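Local coordinates for SAM-dependent methyltransferase (PDB 5BP7), which binds S-adenosyl-L-homocysteine in its cofactor pocket and probably transfers a methyl group from S-adenosylmethionine to an acceptor substrate, at residues T31-A36 with A220-T225; G60-D65 with Y121-K126; G156-I161 with V265-P270; P164-V169 with E259-G264. All blocks are in the same frame, centred on the assembly; numbering follows the deposited sequence.

Contact 1. Residues T31-A36 with A220-T225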
# COMPACT_ATOMS: atom_id res chain seq x y z
N THR A 31 -1.72 -12.44 -6.70
CA THR A 31 -2.32 -13.36 -5.73
C THR A 31 -1.32 -14.45 -5.32
O THR A 31 -1.13 -14.72 -4.14
CB THR A 31 -3.62 -13.98 -6.30
OG1 THR A 31 -4.49 -12.92 -6.71
CG2 THR A 31 -4.35 -14.78 -5.28
N ILE A 32 -0.68 -15.04 -6.32
CA ILE A 32 0.29 -16.12 -6.12
C ILE A 32 1.52 -15.66 -5.32
O ILE A 32 1.93 -16.32 -4.38
CB ILE A 32 0.75 -16.71 -7.48
CG1 ILE A 32 -0.38 -17.53 -8.10
CG2 ILE A 32 1.99 -17.56 -7.33
CD1 ILE A 32 -0.26 -17.66 -9.61
N THR A 33 2.10 -14.52 -5.71
CA THR A 33 3.31 -14.05 -5.07
C THR A 33 3.10 -13.42 -3.69
O THR A 33 3.98 -13.50 -2.85
CB THR A 33 4.04 -13.02 -5.94
OG1 THR A 33 3.20 -11.88 -6.13
CG2 THR A 33 4.42 -13.64 -7.28
N GLU A 34 1.93 -12.83 -3.46
CA GLU A 34 1.66 -12.11 -2.21
C GLU A 34 0.63 -12.75 -1.26
O GLU A 34 0.21 -12.11 -0.29
CB GLU A 34 1.31 -10.65 -2.50
CG GLU A 34 2.44 -9.91 -3.21
CD GLU A 34 2.20 -8.42 -3.35
OE1 GLU A 34 2.74 -7.82 -4.31
OE2 GLU A 34 1.47 -7.86 -2.51
N SER A 35 0.30 -14.03 -1.48
CA SER A 35 -0.67 -14.73 -0.62
C SER A 35 -0.27 -14.86 0.85
O SER A 35 -1.13 -14.95 1.71
CB SER A 35 -1.00 -16.13 -1.16
OG SER A 35 0.15 -16.94 -1.12
N ALA A 36 1.03 -14.84 1.13
CA ALA A 36 1.52 -14.90 2.51
C ALA A 36 1.89 -13.51 3.10
O ALA A 36 2.45 -13.45 4.19
CB ALA A 36 2.69 -15.86 2.61
N ALA A 220 11.51 -9.98 -0.76
CA ALA A 220 12.09 -11.32 -0.49
C ALA A 220 11.09 -12.37 -0.08
O ALA A 220 11.24 -13.56 -0.39
CB ALA A 220 13.21 -11.24 0.54
N ALA A 221 10.04 -11.94 0.63
CA ALA A 221 9.01 -12.88 1.05
C ALA A 221 8.27 -13.49 -0.14
O ALA A 221 7.78 -14.60 -0.07
CB ALA A 221 8.05 -12.21 2.03
N LYS A 222 8.20 -12.75 -1.25
CA LYS A 222 7.58 -13.26 -2.46
C LYS A 222 8.31 -14.49 -2.99
O LYS A 222 7.68 -15.42 -3.49
CB LYS A 222 7.57 -12.21 -3.57
CG LYS A 222 6.78 -10.96 -3.24
CD LYS A 222 6.84 -10.00 -4.41
CE LYS A 222 6.10 -8.69 -4.12
NZ LYS A 222 6.40 -7.76 -5.25
N TRP A 223 9.63 -14.51 -2.83
CA TRP A 223 10.42 -15.56 -3.44
C TRP A 223 10.13 -16.91 -2.79
O TRP A 223 9.94 -17.92 -3.47
CB TRP A 223 11.91 -15.24 -3.39
CG TRP A 223 12.21 -13.89 -3.86
CD1 TRP A 223 11.47 -13.12 -4.73
CD2 TRP A 223 13.34 -13.09 -3.49
NE1 TRP A 223 12.07 -11.89 -4.92
CE2 TRP A 223 13.22 -11.85 -4.17
CE3 TRP A 223 14.45 -13.29 -2.64
CZ2 TRP A 223 14.16 -10.82 -4.04
CZ3 TRP A 223 15.39 -12.24 -2.51
CH2 TRP A 223 15.24 -11.04 -3.21
N LEU A 224 10.08 -16.91 -1.47
CA LEU A 224 9.72 -18.12 -0.76
C LEU A 224 8.31 -18.61 -1.12
O LEU A 224 8.11 -19.80 -1.35
CB LEU A 224 9.79 -17.91 0.75
CG LEU A 224 9.59 -19.14 1.62
CD1 LEU A 224 10.52 -20.30 1.27
CD2 LEU A 224 9.75 -18.72 3.07
N THR A 225 7.35 -17.68 -1.13
CA THR A 225 5.98 -17.99 -1.49
C THR A 225 5.93 -18.61 -2.90
O THR A 225 5.28 -19.63 -3.11
CB THR A 225 5.08 -16.74 -1.44
OG1 THR A 225 5.15 -16.14 -0.14
CG2 THR A 225 3.61 -17.09 -1.72
O HOH W 1 3.49 -14.04 -0.15
O HOH W 2 3.78 -9.16 -6.53
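Thr-225 meets residues 32-35 with its methyl group: CG2 lies 3.2 Å from the carbonyl O of Ile-32 and 3.5 Å from OG of Ser-35. With chi1 at -56°, OG1 stands beside the backbone N and the methyl anti to it; the hydroxyl is near CB of Ala-36 and meets a water. That water donates to the carbonyl O of Thr-33, accepts from N of Ala-36, and lies 2.7 Å from OG1 of Thr-225, so it joins the 33-36 backbone to helix 212-232. A threonine suits the place because one branch packs while the other is polar.

Beside it, CA of Lys-222 sits 3.6 Å from the carbonyl O of Thr-33. The extended Lys-222 chain runs alongside Glu-34, pointing the same way. Their salt bridge is long, NZ of Lys-222 to OE1 of Glu-34 at 3.8 Å, and a second water links that oxygen to OG1 of Thr-33, with only a weak bond from the lysine. OG1 of Thr-33 also bonds the carbonyl O of Ile-29, one turn back.

Glu-219 pairs with Lys-222, Tyr-218 bonds OE1 of Glu-34, and OE2 bonds ND1 of His-40, which binds S-adenosyl-L-homocysteine. This is helix-helix packing beside the ligand pocket, which Glu-34 approaches, consistent with Glu-34 positioning His-40 from the second shell.

Contact 2. Residues G60-D65 with Y121-K126; sequences GTRVLD and YVSDDK
The loop 121-126 runs past strand 62-65 without pairing with it, the nearest CA atoms being those of Arg-62 and Lys-126 at 7.8 Å, and side chains bridge the gap. Arg-62 makes the polar part of the bridge. Its CG is anti to the backbone N (chi1 174°) and the chain stays extended to NE, which carries the guanidinium into the bend of the loop. There NE donates to the carbonyl O of Asp-125 at 2.9 Å, from above the carbonyl plane, while OG of Ser-123 donates to the same oxygen from the opposite face. NH2 of Arg-62 in turn makes a weak bond to OG of Ser-123, with an N-H...O angle of only 130°. Serine is well suited here: its short hydroxyl both gives and receives.

The carboxylate of Asp-125 is stacked on the guanidinium, the two planes 12° apart, with OD2 of Asp-125 3.3 Å from NE of Arg-62. No N-H points at that oxygen, so the salt bridge is one of charge alone. Two residues on, again facing the loop, Leu-64 supplies the apolar part, its CD1 lying 4.0 Å from CE1 of Tyr-121 and its CD2 packing against CB of Ser-123.

NH1 of Arg-62 bonds OG1 of Thr-86 on the neighbouring strand 84-89, and Lys-126 bonds the carbonyl oxygens of Ser-123 and Arg-151. With NE on a carbonyl, NH1 on Thr-86 and a weak bond from NH2 to Ser-123, the rotation of the guanidinium is probably well restrained; the stacked carboxylate would help stabilise its positive charge.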
# COMPACT_ATOMS: atom_id res chain seq x y z
N GLY A 60 -12.40 5.43 18.45
CA GLY A 60 -13.60 5.71 17.70
C GLY A 60 -13.38 6.54 16.44
O GLY A 60 -14.32 6.80 15.73
N THR A 61 -12.15 6.96 16.14
CA THR A 61 -11.85 7.69 14.90
C THR A 61 -12.16 6.73 13.76
O THR A 61 -11.80 5.57 13.84
CB THR A 61 -10.35 8.09 14.81
OG1 THR A 61 -10.05 9.04 15.83
CG2 THR A 61 -10.00 8.67 13.46
N ARG A 62 -12.81 7.24 12.73
CA ARG A 62 -13.15 6.43 11.57
C ARG A 62 -12.02 6.51 10.53
O ARG A 62 -11.59 7.61 10.14
CB ARG A 62 -14.48 6.90 10.95
CG ARG A 62 -14.81 6.18 9.65
CD ARG A 62 -16.19 6.43 9.09
NE ARG A 62 -16.27 6.18 7.65
CZ ARG A 62 -16.37 4.98 7.07
NH1 ARG A 62 -16.38 3.83 7.77
NH2 ARG A 62 -16.45 4.93 5.75
N VAL A 63 -11.58 5.34 10.06
CA VAL A 63 -10.57 5.25 9.01
C VAL A 63 -11.15 4.60 7.74
O VAL A 63 -11.65 3.47 7.80
CB VAL A 63 -9.34 4.41 9.49
CG1 VAL A 63 -8.27 4.34 8.39
CG2 VAL A 63 -8.74 4.98 10.76
N LEU A 64 -11.09 5.30 6.62
CA LEU A 64 -11.41 4.74 5.31
C LEU A 64 -10.10 4.41 4.62
O LEU A 64 -9.21 5.28 4.50
CB LEU A 64 -12.20 5.72 4.42
CG LEU A 64 -12.48 5.29 2.96
CD1 LEU A 64 -13.42 4.11 2.93
CD2 LEU A 64 -13.07 6.43 2.15
N ASP A 65 -9.99 3.18 4.13
CA ASP A 65 -8.77 2.70 3.47
C ASP A 65 -9.11 2.15 2.09
O ASP A 65 -9.76 1.13 1.98
CB ASP A 65 -8.09 1.63 4.35
CG ASP A 65 -6.68 1.27 3.88
OD1 ASP A 65 -6.06 2.04 3.07
OD2 ASP A 65 -6.15 0.21 4.32
N TYR A 121 -14.63 5.91 -5.34
CA TYR A 121 -15.33 5.60 -4.12
C TYR A 121 -15.31 6.83 -3.22
O TYR A 121 -14.25 7.29 -2.83
CB TYR A 121 -14.71 4.39 -3.39
CG TYR A 121 -15.55 3.87 -2.23
CD1 TYR A 121 -15.46 4.45 -0.95
CD2 TYR A 121 -16.43 2.78 -2.40
CE1 TYR A 121 -16.23 3.98 0.11
CE2 TYR A 121 -17.20 2.29 -1.33
CZ TYR A 121 -17.11 2.90 -0.08
OH TYR A 121 -17.86 2.41 0.97
N VAL A 122 -16.49 7.30 -2.87
CA VAL A 122 -16.67 8.37 -1.89
C VAL A 122 -17.61 7.85 -0.78
O VAL A 122 -18.69 7.36 -1.06
CB VAL A 122 -17.30 9.62 -2.52
CG1 VAL A 122 -17.48 10.72 -1.47
CG2 VAL A 122 -16.43 10.10 -3.65
N SER A 123 -17.17 7.95 0.47
CA SER A 123 -17.97 7.50 1.59
C SER A 123 -18.93 8.62 1.98
O SER A 123 -18.54 9.78 2.09
CB SER A 123 -17.08 7.15 2.76
OG SER A 123 -17.83 6.50 3.75
N ASP A 124 -20.20 8.29 2.18
CA ASP A 124 -21.14 9.24 2.82
C ASP A 124 -20.78 9.43 4.31
O ASP A 124 -21.02 10.48 4.88
CB ASP A 124 -22.59 8.77 2.66
CG ASP A 124 -23.04 8.73 1.19
OD1 ASP A 124 -22.73 9.67 0.45
OD2 ASP A 124 -23.68 7.73 0.78
N ASP A 125 -20.28 8.37 4.92
CA ASP A 125 -19.75 8.39 6.26
C ASP A 125 -18.32 8.95 6.22
O ASP A 125 -17.39 8.23 5.96
CB ASP A 125 -19.80 6.93 6.77
CG ASP A 125 -19.42 6.81 8.21
OD1 ASP A 125 -19.19 7.85 8.89
OD2 ASP A 125 -19.32 5.63 8.64
N LYS A 126 -18.16 10.24 6.53
CA LYS A 126 -16.86 10.89 6.41
C LYS A 126 -15.87 10.35 7.45
O LYS A 126 -16.21 10.06 8.60
CB LYS A 126 -16.96 12.43 6.54
CG LYS A 126 -17.93 13.16 5.61
CD LYS A 126 -17.58 12.96 4.16
CE LYS A 126 -18.65 13.52 3.21
NZ LYS A 126 -18.59 12.76 1.91

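Contact 3. Residues G156-I161 with V265-P270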
# COMPACT_ATOMS: atom_id res chain seq x y z
N GLY A 156 -11.23 18.55 9.63
CA GLY A 156 -10.15 18.33 10.60
C GLY A 156 -9.41 17.02 10.40
O GLY A 156 -8.45 16.76 11.10
N GLY A 157 -9.82 16.22 9.42
CA GLY A 157 -9.21 14.92 9.23
C GLY A 157 -7.86 14.93 8.52
O GLY A 157 -7.34 15.98 8.11
N ILE A 158 -7.33 13.73 8.35
CA ILE A 158 -6.01 13.52 7.74
C ILE A 158 -6.14 12.63 6.51
O ILE A 158 -6.88 11.64 6.53
CB ILE A 158 -5.04 12.87 8.74
CG1 ILE A 158 -4.70 13.86 9.86
CG2 ILE A 158 -3.73 12.48 8.06
CD1 ILE A 158 -4.13 13.20 11.10
N ILE A 159 -5.41 12.98 5.44
CA ILE A 159 -5.26 12.12 4.27
C ILE A 159 -3.93 11.39 4.35
O ILE A 159 -2.90 12.01 4.65
CB ILE A 159 -5.38 12.93 2.95
CG1 ILE A 159 -6.82 13.40 2.78
CG2 ILE A 159 -4.98 12.08 1.74
CD1 ILE A 159 -7.06 14.41 1.67
N LEU A 160 -3.96 10.08 4.08
CA LEU A 160 -2.75 9.28 3.98
C LEU A 160 -2.52 8.83 2.56
O LEU A 160 -3.42 8.25 1.93
CB LEU A 160 -2.80 8.02 4.83
CG LEU A 160 -2.82 8.12 6.33
CD1 LEU A 160 -2.81 6.69 6.91
CD2 LEU A 160 -1.65 8.95 6.82
N ILE A 161 -1.33 9.12 2.06
CA ILE A 161 -0.90 8.71 0.72
C ILE A 161 0.39 7.91 0.86
O ILE A 161 1.39 8.40 1.39
CB ILE A 161 -0.65 9.92 -0.20
CG1 ILE A 161 -1.95 10.65 -0.53
CG2 ILE A 161 0.05 9.52 -1.48
CD1 ILE A 161 -2.91 9.90 -1.45
N VAL A 265 4.77 6.74 3.40
CA VAL A 265 3.41 7.15 3.71
C VAL A 265 3.49 8.59 4.24
O VAL A 265 4.22 8.89 5.18
CB VAL A 265 2.72 6.23 4.72
CG1 VAL A 265 1.24 6.56 4.82
CG2 VAL A 265 2.85 4.78 4.29
N PHE A 266 2.66 9.44 3.65
CA PHE A 266 2.67 10.88 3.90
C PHE A 266 1.30 11.28 4.43
O PHE A 266 0.27 10.95 3.82
CB PHE A 266 2.97 11.62 2.59
CG PHE A 266 4.27 11.24 1.99
CD1 PHE A 266 5.44 11.84 2.41
CD2 PHE A 266 4.34 10.20 1.07
CE1 PHE A 266 6.66 11.45 1.90
CE2 PHE A 266 5.55 9.80 0.55
CZ PHE A 266 6.72 10.42 0.97
N ALA A 267 1.29 11.94 5.57
CA ALA A 267 0.06 12.42 6.20
C ALA A 267 -0.15 13.90 5.82
O ALA A 267 0.72 14.73 6.01
CB ALA A 267 0.13 12.24 7.71
N LEU A 268 -1.33 14.18 5.28
CA LEU A 268 -1.66 15.48 4.68
C LEU A 268 -2.94 16.05 5.28
O LEU A 268 -3.87 15.30 5.59
CB LEU A 268 -1.89 15.32 3.17
CG LEU A 268 -0.79 14.63 2.35
CD1 LEU A 268 -1.23 14.55 0.90
CD2 LEU A 268 0.53 15.36 2.46
N MSE A 269 -2.96 17.37 5.45
CA MSE A 269 -4.19 18.07 5.85
C MSE A 269 -4.38 19.28 4.94
O MSE A 269 -3.44 20.06 4.76
CB MSE A 269 -4.13 18.49 7.31
CG MSE A 269 -4.12 17.29 8.25
SE MSE A 269 -3.95 17.88 10.13
CE MSE A 269 -5.62 18.90 10.31
N PRO A 270 -5.56 19.46 4.37
CA PRO A 270 -5.77 20.61 3.48
C PRO A 270 -5.52 21.94 4.17
O PRO A 270 -5.88 22.10 5.34
CB PRO A 270 -7.23 20.48 3.04
CG PRO A 270 -7.87 19.66 4.09
CD PRO A 270 -6.82 18.74 4.60
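An antiparallel strand pair inside the mixed seven-stranded sheet of the class I methyltransferase fold joins 157-161 to 265-270, the C-terminal strand that runs against its neighbours. Four backbone bonds hold the register. Ile-159 and Leu-268 exchange two as one hydrogen-bonded pair, each 2.8 Å between N of one and O of the other, and Ile-161 and Phe-266 exchange two more. Between them, Leu-160 and Ala-267 form a non-hydrogen-bonded pair.

Side chains alternate between the faces. Ile-159, Ile-161, Phe-266 and Leu-268 line the face packed by helices 142-150 and 190-199, and branched or bulky apolar residues suit a sheet buried under helices. Across the strands CG1 of Ile-161 lies 4.2 Å from CD1 of Leu-268. On the other face the small Ala-267 is flanked by two larger neighbours: its CB meets CD2 of Leu-160 at 3.8 Å and CG2 of Ile-158 at 3.9 Å.

At the Gly-156 end of the pair Met-269, a selenomethionine, runs its chain past the carbonyls of Gly-156 and Gly-157 and across the side chain of Ile-158. Its CG touches CG1 of Ile-158, and a bend at chi3 (63°) brings CE within 3.6 Å of the carbonyl O of Gly-156.

Contact 4. Residues P164-V169 with E259-G264; sequences PYWRQV and EYLGWG
The carbonyl O of Tyr-260 is gripped by two backbone donors from the same face of its plane, N of Arg-167 at 2.8 Å and N of Gln-168 at 3.3 Å. O of Glu-259, lying in the guanidinium plane of Arg-167, accepts from NH1 at 2.9 Å. Together they satisfy carbonyls at the C-terminal end of helix 239-260, where no further helical turn supplies N-H groups; an arginine with an extended chain can reach back that far. Gln-168 crosses Tyr-260 at about a right angle, its OE1 over one face of the ring.

Beyond the helix end the chains pair as antiparallel strands. Tyr-165 and Gly-262 exchange two backbone bonds, the shorter from N of Gly-262 to O of Tyr-165 at 2.7 Å. With chi1 at 65°, CG of Tyr-165 sits between backbone N and carbonyl carbon, which folds the ring over the strand. CA of Gly-262 makes a CH-pi contact 3.8 Å from the ring centroid; glycine, with no side chain, lets the ring lie against the backbone. A water joins OH of Tyr-165 to N of Trp-263.

On the other face Pro-164 crosses Trp-263, CG of the proline 4.0 Å from CD1 of the indole. Trp-263 touches Asn-41, which binds S-adenosyl-L-homocysteine, and Trp-166 packs edge-to-face with Phe-187. Helices 190-199, at Tyr-165, and 212-232, at Trp-263, lie beside the paired strands 157-166 and 261-270.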
# COMPACT_ATOMS: atom_id res chain seq x y z
N PRO A 164 5.72 5.68 -4.03
CA PRO A 164 7.15 5.63 -4.21
C PRO A 164 7.76 7.00 -4.51
O PRO A 164 7.07 7.91 -4.95
CB PRO A 164 7.32 4.67 -5.40
CG PRO A 164 6.00 4.11 -5.73
CD PRO A 164 5.01 5.09 -5.19
N TYR A 165 9.06 7.12 -4.30
CA TYR A 165 9.82 8.30 -4.73
C TYR A 165 11.21 7.84 -5.12
O TYR A 165 11.61 6.71 -4.74
CB TYR A 165 9.85 9.35 -3.62
CG TYR A 165 10.58 8.92 -2.39
CD1 TYR A 165 9.92 8.22 -1.38
CD2 TYR A 165 11.91 9.21 -2.22
CE1 TYR A 165 10.59 7.82 -0.24
CE2 TYR A 165 12.59 8.79 -1.09
CZ TYR A 165 11.91 8.12 -0.10
OH TYR A 165 12.59 7.74 1.03
N TRP A 166 11.93 8.66 -5.90
CA TRP A 166 13.31 8.35 -6.26
C TRP A 166 14.21 8.62 -5.07
O TRP A 166 14.38 9.74 -4.64
CB TRP A 166 13.81 9.11 -7.51
CG TRP A 166 13.09 8.75 -8.79
CD1 TRP A 166 12.40 9.59 -9.58
CD2 TRP A 166 12.98 7.44 -9.41
NE1 TRP A 166 11.84 8.92 -10.65
CE2 TRP A 166 12.18 7.60 -10.57
CE3 TRP A 166 13.47 6.17 -9.09
CZ2 TRP A 166 11.85 6.52 -11.41
CZ3 TRP A 166 13.15 5.10 -9.93
CH2 TRP A 166 12.35 5.29 -11.07
N ARG A 167 14.77 7.55 -4.55
CA ARG A 167 15.79 7.59 -3.53
C ARG A 167 17.09 8.16 -4.11
O ARG A 167 17.79 8.94 -3.48
CB ARG A 167 16.01 6.15 -3.07
CG ARG A 167 16.79 6.00 -1.81
CD ARG A 167 16.89 4.53 -1.46
NE ARG A 167 17.87 4.41 -0.40
CZ ARG A 167 19.17 4.18 -0.57
NH1 ARG A 167 19.72 3.98 -1.77
NH2 ARG A 167 19.93 4.10 0.51
N GLN A 168 17.38 7.77 -5.35
CA GLN A 168 18.44 8.35 -6.18
C GLN A 168 17.89 8.53 -7.57
O GLN A 168 17.04 7.76 -8.01
CB GLN A 168 19.62 7.40 -6.30
CG GLN A 168 20.29 7.02 -5.01
CD GLN A 168 21.27 5.83 -5.18
OE1 GLN A 168 21.57 5.37 -6.31
NE2 GLN A 168 21.81 5.36 -4.06
N VAL A 169 18.46 9.48 -8.30
CA VAL A 169 17.98 9.80 -9.64
C VAL A 169 18.38 8.65 -10.56
O VAL A 169 19.56 8.33 -10.64
CB VAL A 169 18.61 11.10 -10.21
CG1 VAL A 169 17.83 11.57 -11.44
CG2 VAL A 169 18.62 12.23 -9.17
N GLU A 259 18.36 0.06 -4.58
CA GLU A 259 19.22 1.24 -4.61
C GLU A 259 18.52 2.54 -5.02
O GLU A 259 18.85 3.59 -4.50
CB GLU A 259 20.42 0.98 -5.52
CG GLU A 259 21.43 0.01 -4.88
CD GLU A 259 22.10 0.62 -3.65
OE1 GLU A 259 22.94 1.52 -3.85
OE2 GLU A 259 21.73 0.25 -2.48
N TYR A 260 17.56 2.47 -5.93
CA TYR A 260 17.01 3.68 -6.57
C TYR A 260 15.65 4.12 -6.05
O TYR A 260 15.35 5.31 -6.09
CB TYR A 260 16.95 3.50 -8.10
CG TYR A 260 18.31 3.59 -8.75
CD1 TYR A 260 18.87 4.83 -9.08
CD2 TYR A 260 19.04 2.44 -9.03
CE1 TYR A 260 20.12 4.93 -9.67
CE2 TYR A 260 20.31 2.52 -9.62
CZ TYR A 260 20.84 3.77 -9.94
OH TYR A 260 22.09 3.87 -10.51
N LEU A 261 14.83 3.17 -5.62
CA LEU A 261 13.44 3.44 -5.31
C LEU A 261 13.17 3.54 -3.81
O LEU A 261 13.40 2.60 -3.05
CB LEU A 261 12.54 2.37 -5.97
CG LEU A 261 11.08 2.74 -6.21
CD1 LEU A 261 10.89 4.03 -7.00
CD2 LEU A 261 10.36 1.59 -6.92
N GLY A 262 12.70 4.70 -3.40
CA GLY A 262 12.18 4.91 -2.05
C GLY A 262 10.66 4.66 -2.01
O GLY A 262 10.00 4.51 -3.04
N TRP A 263 10.12 4.60 -0.79
CA TRP A 263 8.68 4.52 -0.60
C TRP A 263 8.30 5.12 0.74
O TRP A 263 9.04 5.00 1.71
CB TRP A 263 8.21 3.07 -0.68
CG TRP A 263 6.73 2.89 -0.83
CD1 TRP A 263 6.03 2.80 -1.99
CD2 TRP A 263 5.79 2.75 0.22
NE1 TRP A 263 4.70 2.62 -1.73
CE2 TRP A 263 4.52 2.58 -0.38
CE3 TRP A 263 5.88 2.75 1.60
CZ2 TRP A 263 3.35 2.41 0.35
CZ3 TRP A 263 4.70 2.59 2.34
CH2 TRP A 263 3.46 2.41 1.71
N GLY A 264 7.15 5.77 0.80
CA GLY A 264 6.69 6.32 2.06
C GLY A 264 5.21 6.54 2.16
O GLY A 264 4.50 6.55 1.16
O HOH W 3 12.42 5.09 1.18

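How the contacts relate
From the N terminus, helix 28-34 opens contact 1, whose loop closes only when helix 212-232 is reached. Inside that loop contact 2 opens and closes, bringing strand 62-66 to the loop ahead of strand 127-133. Contacts 3 and 4 open next, on strand 157-166, but close after contact 1 has closed, on strand 261-270, so both cross contact 1. Contact 4 is nested within contact 3, and the two follow the same strand pair along its length. Contacts 2 and 3 reach one sheet, with centres 13 Å apart, whereas contact 1 joins helices about 30 Å from either, measured between centres, on the opposite side of the chain's centre.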